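Local structure of putative thioesterase (Novosphingobium aromaticivorans, 3CJY) at residues R116-D128 with V238-T250. The protein probably hydrolyses acyl-CoA thioesters, as a putative thioesterase built from two hotdog-type domains, and binds calcium. Residues are numbered along the deposited sequence; the frame is centred on the assembly and turned at random.
Sequences RQWALAPPVPQPD and VTLWDQSGRLLAT. With GOL (glycerol), chain F.
Q117 and W241 carry one half of this contact, Q126 and Q243 the other. The amide of Q117 clips onto the backbone at the end of the hairpin turn: OE1 takes the N-H of L247 at 2.9 Å, nearly straight but from above the carbonyl plane, while NE2 gives one hydrogen to G245 O at 3.0 Å. The second NE2 hydrogen goes to A119 O, two residues on in its own segment, so both amide hydrogens and OE1 are engaged. An extended chain, with CG anti to the backbone N (chi1 -179°), carries the amide that far and brings NE2 to the edge of the W241 ring. Over one face of that indole lie A121 CA, 3.6 Å from the centroid of the six-membered ring in a CH-pi contact, and P122 CD; T239 CG2 and L247 CG back the opposite face. W241 NE1 is held by D223 of the adjacent strand 220-230. Farther along, Q243 NE2 reaches Q126 OE1 at 2.7 Å, and Q126 NE2 gives to the backbone O of Q243 at 3.1 Å, with P127 CD against the Q243 amide. The type I turn D242-G245 is braced by D242 OD1, which accepts from S244 N and R246 N on opposite faces of its carboxylate. A leucine in place of Q117 would probably leave L247 N and G245 O without these amide partners and segment 116-128 less firmly tied to the turn. The backbone of R116 and Q117 pairs with a strand of the second subunit, while glutamine amides, meeting backbone groups of Q243, G245 and L247 on either side of the W241 packing, fasten segment 116-128 to the turn joining strands 233-241 and 247-256.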
loop_
_atom_site.group_PDB
_atom_site.type_symbol
_atom_site.label_atom_id
_atom_site.label_comp_id
_atom_site.label_asym_id
_atom_site.label_seq_id
_atom_site.Cartn_x
_atom_site.Cartn_y
_atom_site.Cartn_z
ATOM N N ARG A 116 10.210 -16.756 -5.949
ATOM C CA ARG A 116 11.228 -16.029 -6.679
ATOM C C ARG A 116 11.479 -14.702 -5.967
ATOM O O ARG A 116 10.564 -14.101 -5.414
ATOM C CB ARG A 116 10.746 -15.807 -8.117
ATOM C CG ARG A 116 11.784 -15.388 -9.113
ATOM C CD ARG A 116 11.245 -15.608 -10.548
ATOM N NE ARG A 116 12.280 -15.328 -11.508
ATOM C CZ ARG A 116 12.051 -15.362 -12.818
ATOM N NH1 ARG A 116 10.851 -15.614 -13.265
ATOM N NH2 ARG A 116 13.002 -15.086 -13.650
ATOM N N GLN A 117 12.738 -14.295 -5.958
ATOM C CA GLN A 117 13.124 -13.023 -5.346
ATOM C C GLN A 117 14.145 -12.303 -6.232
ATOM O O GLN A 117 15.252 -12.800 -6.486
ATOM C CB GLN A 117 13.688 -13.238 -3.950
ATOM C CG GLN A 117 14.096 -11.982 -3.241
ATOM C CD GLN A 117 14.607 -12.227 -1.846
ATOM O OE1 GLN A 117 14.005 -12.982 -1.081
ATOM N NE2 GLN A 117 15.728 -11.606 -1.503
ATOM N N TRP A 118 13.753 -11.100 -6.648
ATOM C CA TRP A 118 14.618 -10.221 -7.490
ATOM C C TRP A 118 15.381 -9.199 -6.637
ATOM O O TRP A 118 16.514 -8.807 -6.962
ATOM C CB TRP A 118 13.739 -9.465 -8.508
ATOM C CG TRP A 118 13.137 -10.330 -9.549
ATOM C CD1 TRP A 118 13.671 -10.629 -10.763
ATOM C CD2 TRP A 118 11.886 -11.045 -9.479
ATOM N NE1 TRP A 118 12.829 -11.451 -11.471
ATOM C CE2 TRP A 118 11.709 -11.687 -10.723
ATOM C CE3 TRP A 118 10.869 -11.136 -8.514
ATOM C CZ2 TRP A 118 10.601 -12.467 -10.997
ATOM C CZ3 TRP A 118 9.765 -11.908 -8.790
ATOM C CH2 TRP A 118 9.626 -12.532 -10.038
ATOM N N ALA A 119 14.773 -8.826 -5.515
ATOM C CA ALA A 119 15.352 -7.818 -4.606
ATOM C C ALA A 119 16.468 -8.431 -3.814
ATOM O O ALA A 119 16.416 -9.610 -3.414
ATOM C CB ALA A 119 14.301 -7.272 -3.658
ATOM N N LEU A 120 17.505 -7.624 -3.617
ATOM C CA LEU A 120 18.639 -7.971 -2.796
ATOM C C LEU A 120 18.664 -7.137 -1.513
ATOM O O LEU A 120 18.528 -5.895 -1.532
ATOM C CB LEU A 120 19.926 -7.738 -3.589
ATOM C CG LEU A 120 21.294 -8.089 -3.022
ATOM C CD1 LEU A 120 21.467 -9.602 -2.799
ATOM C CD2 LEU A 120 22.404 -7.554 -3.972
ATOM N N ALA A 121 18.887 -7.836 -0.399
ATOM C CA ALA A 121 18.956 -7.221 0.922
ATOM C C ALA A 121 20.121 -6.216 1.035
ATOM O O ALA A 121 21.202 -6.434 0.443
ATOM C CB ALA A 121 19.082 -8.294 2.019
ATOM N N PRO A 122 19.917 -5.114 1.775
ATOM C CA PRO A 122 21.042 -4.188 1.926
ATOM C C PRO A 122 22.166 -4.846 2.743
ATOM O O PRO A 122 21.896 -5.691 3.596
ATOM C CB PRO A 122 20.434 -3.009 2.687
ATOM C CG PRO A 122 19.236 -3.595 3.423
ATOM C CD PRO A 122 18.717 -4.671 2.513
ATOM N N PRO A 123 23.424 -4.465 2.474
ATOM C CA PRO A 123 24.537 -5.127 3.133
ATOM C C PRO A 123 24.852 -4.638 4.531
ATOM O O PRO A 123 25.953 -4.209 4.806
ATOM C CB PRO A 123 25.701 -4.845 2.186
ATOM C CG PRO A 123 25.410 -3.590 1.585
ATOM C CD PRO A 123 23.880 -3.507 1.452
ATOM N N VAL A 124 23.914 -4.799 5.426
ATOM C CA VAL A 124 24.068 -4.318 6.809
ATOM C C VAL A 124 24.832 -5.360 7.641
ATOM O O VAL A 124 24.872 -6.513 7.277
ATOM C CB VAL A 124 22.702 -4.024 7.454
ATOM C CG1 VAL A 124 21.879 -3.051 6.611
ATOM C CG2 VAL A 124 21.884 -5.294 7.682
ATOM N N PRO A 125 25.432 -4.968 8.774
ATOM C CA PRO A 125 26.063 -5.961 9.630
ATOM C C PRO A 125 25.038 -6.906 10.200
ATOM O O PRO A 125 23.895 -6.547 10.309
ATOM C CB PRO A 125 26.690 -5.121 10.783
ATOM C CG PRO A 125 26.599 -3.686 10.332
ATOM C CD PRO A 125 25.405 -3.634 9.382
ATOM N N GLN A 126 25.456 -8.115 10.517
ATOM C CA GLN A 126 24.585 -9.089 11.197
ATOM C C GLN A 126 24.180 -8.577 12.593
ATOM O O GLN A 126 24.843 -7.701 13.140
ATOM C CB GLN A 126 25.262 -10.459 11.245
ATOM C CG GLN A 126 25.251 -11.141 9.873
ATOM C CD GLN A 126 23.908 -11.786 9.571
ATOM O OE1 GLN A 126 23.569 -12.805 10.192
ATOM N NE2 GLN A 126 23.115 -11.192 8.644
ATOM N N PRO A 127 23.113 -9.129 13.174
ATOM C CA PRO A 127 22.597 -8.603 14.434
ATOM C C PRO A 127 23.589 -8.482 15.564
ATOM O O PRO A 127 23.577 -7.469 16.285
ATOM C CB PRO A 127 21.496 -9.580 14.795
ATOM C CG PRO A 127 21.007 -10.081 13.479
ATOM C CD PRO A 127 22.184 -10.121 12.585
ATOM N N ASP A 128 24.457 -9.478 15.719
ATOM C CA ASP A 128 25.383 -9.469 16.849
ATOM C C ASP A 128 26.518 -8.473 16.637
ATOM O O ASP A 128 27.336 -8.236 17.529
ATOM C CB ASP A 128 25.885 -10.879 17.170
ATOM C CG ASP A 128 24.779 -11.771 17.821
ATOM O OD1 ASP A 128 23.742 -11.266 18.358
ATOM O OD2 ASP A 128 24.989 -13.009 17.815
ATOM N N VAL A 238 8.453 0.143 3.776
ATOM C CA VAL A 238 9.278 -0.826 4.561
ATOM C C VAL A 238 9.355 -2.185 3.890
ATOM O O VAL A 238 8.393 -2.636 3.250
ATOM C CB VAL A 238 8.746 -1.007 6.011
ATOM C CG1 VAL A 238 7.281 -1.512 6.028
ATOM C CG2 VAL A 238 9.648 -1.897 6.844
ATOM N N THR A 239 10.541 -2.778 3.970
ATOM C CA THR A 239 10.773 -4.164 3.545
ATOM C C THR A 239 11.256 -4.879 4.800
ATOM O O THR A 239 12.086 -4.348 5.561
ATOM C CB THR A 239 11.812 -4.286 2.423
ATOM O OG1 THR A 239 11.405 -3.536 1.276
ATOM C CG2 THR A 239 12.040 -5.742 2.006
ATOM N N LEU A 240 10.654 -6.037 5.017
ATOM C CA LEU A 240 10.968 -6.936 6.113
ATOM C C LEU A 240 11.694 -8.160 5.568
ATOM O O LEU A 240 11.162 -8.936 4.743
ATOM C CB LEU A 240 9.704 -7.338 6.859
ATOM C CG LEU A 240 8.882 -6.181 7.449
ATOM C CD1 LEU A 240 7.597 -6.741 8.110
ATOM C CD2 LEU A 240 9.706 -5.396 8.473
ATOM N N TRP A 241 12.943 -8.302 6.011
ATOM C CA TRP A 241 13.767 -9.422 5.648
ATOM C C TRP A 241 14.058 -10.324 6.830
ATOM O O TRP A 241 14.072 -9.879 8.002
ATOM C CB TRP A 241 15.131 -8.947 5.114
ATOM C CG TRP A 241 15.137 -7.780 4.193
ATOM C CD1 TRP A 241 15.126 -6.450 4.551
ATOM C CD2 TRP A 241 15.283 -7.809 2.754
ATOM N NE1 TRP A 241 15.201 -5.665 3.428
ATOM C CE2 TRP A 241 15.294 -6.475 2.315
ATOM C CE3 TRP A 241 15.336 -8.844 1.790
ATOM C CZ2 TRP A 241 15.396 -6.134 0.965
ATOM C CZ3 TRP A 241 15.453 -8.481 0.437
ATOM C CH2 TRP A 241 15.454 -7.150 0.048
ATOM N N ASP A 242 14.382 -11.598 6.555
ATOM C CA ASP A 242 14.921 -12.444 7.625
ATOM C C ASP A 242 16.398 -12.151 7.826
ATOM O O ASP A 242 16.951 -11.213 7.244
ATOM C CB ASP A 242 14.652 -13.943 7.461
ATOM C CG ASP A 242 15.398 -14.586 6.327
ATOM O OD1 ASP A 242 16.215 -13.916 5.668
ATOM O OD2 ASP A 242 15.144 -15.803 6.132
ATOM N N GLN A 243 17.078 -12.966 8.613
ATOM C CA GLN A 243 18.490 -12.670 8.897
ATOM C C GLN A 243 19.447 -13.081 7.764
ATOM O O GLN A 243 20.617 -12.725 7.731
ATOM C CB GLN A 243 18.910 -13.340 10.230
ATOM C CG GLN A 243 20.292 -12.930 10.724
ATOM C CD GLN A 243 20.701 -13.607 12.027
ATOM O OE1 GLN A 243 19.863 -14.070 12.783
ATOM N NE2 GLN A 243 22.012 -13.677 12.281
ATOM N N SER A 244 18.900 -13.797 6.799
ATOM C CA SER A 244 19.659 -14.368 5.705
ATOM C C SER A 244 19.411 -13.767 4.347
ATOM O O SER A 244 19.801 -14.363 3.344
ATOM C CB SER A 244 19.360 -15.873 5.620
ATOM O OG SER A 244 19.652 -16.477 6.861
ATOM N N GLY A 245 18.721 -12.642 4.307
ATOM C CA GLY A 245 18.492 -11.947 3.069
ATOM C C GLY A 245 17.246 -12.322 2.306
ATOM O O GLY A 245 17.070 -11.860 1.165
ATOM N N ARG A 246 16.348 -13.089 2.931
ATOM C CA ARG A 246 15.083 -13.454 2.254
ATOM C C ARG A 246 14.057 -12.421 2.584
ATOM O O ARG A 246 13.912 -12.015 3.748
ATOM C CB ARG A 246 14.618 -14.835 2.655
ATOM C CG ARG A 246 13.274 -15.229 1.982
ATOM C CD ARG A 246 12.907 -16.726 2.129
ATOM N NE ARG A 246 12.792 -17.174 3.503
ATOM C CZ ARG A 246 11.657 -17.274 4.192
ATOM N NH1 ARG A 246 10.515 -16.929 3.646
ATOM N NH2 ARG A 246 11.687 -17.687 5.460
ATOM N N LEU A 247 13.366 -11.959 1.536
ATOM C CA LEU A 247 12.324 -10.970 1.676
ATOM C C LEU A 247 11.021 -11.668 2.113
ATOM O O LEU A 247 10.547 -12.604 1.465
ATOM C CB LEU A 247 12.155 -10.199 0.373
ATOM C CG LEU A 247 11.190 -9.016 0.346
ATOM C CD1 LEU A 247 11.548 -8.074 -0.842
ATOM C CD2 LEU A 247 9.745 -9.395 0.317
ATOM N N LEU A 248 10.531 -11.252 3.267
ATOM C CA LEU A 248 9.308 -11.811 3.861
ATOM C C LEU A 248 8.078 -11.012 3.485
ATOM O O LEU A 248 6.997 -11.548 3.123
ATOM C CB LEU A 248 9.492 -11.886 5.389
ATOM C CG LEU A 248 10.712 -12.631 5.882
ATOM C CD1 LEU A 248 10.730 -12.596 7.446
ATOM C CD2 LEU A 248 10.782 -14.069 5.327
ATOM N N ALA A 249 8.196 -9.694 3.643
ATOM C CA ALA A 249 7.077 -8.821 3.349
ATOM C C ALA A 249 7.503 -7.424 3.046
ATOM O O ALA A 249 8.683 -7.056 3.252
ATOM C CB ALA A 249 6.101 -8.805 4.551
ATOM N N THR A 250 6.579 -6.650 2.487
ATOM C CA THR A 250 6.751 -5.198 2.385
ATOM C C THR A 250 5.513 -4.538 2.951
ATOM O O THR A 250 4.483 -5.170 3.130
ATOM C CB THR A 250 6.940 -4.678 0.960
ATOM O OG1 THR A 250 5.772 -4.973 0.188
ATOM C CG2 THR A 250 8.137 -5.328 0.253
HETATM C C1 GOL F . 21.441 -8.014 5.397
HETATM O O1 GOL F . 22.692 -8.297 4.811
HETATM C C2 GOL F . 20.725 -9.306 5.711
HETATM O O2 GOL F . 21.173 -10.297 4.801
HETATM C C3 GOL F . 19.214 -9.076 5.579
HETATM O O3 GOL F . 18.544 -10.287 5.736
HETATM O O HOH W 1 11.272 -13.502 -1.202
HETATM O O HOH W 2 18.936 -10.694 -0.354
#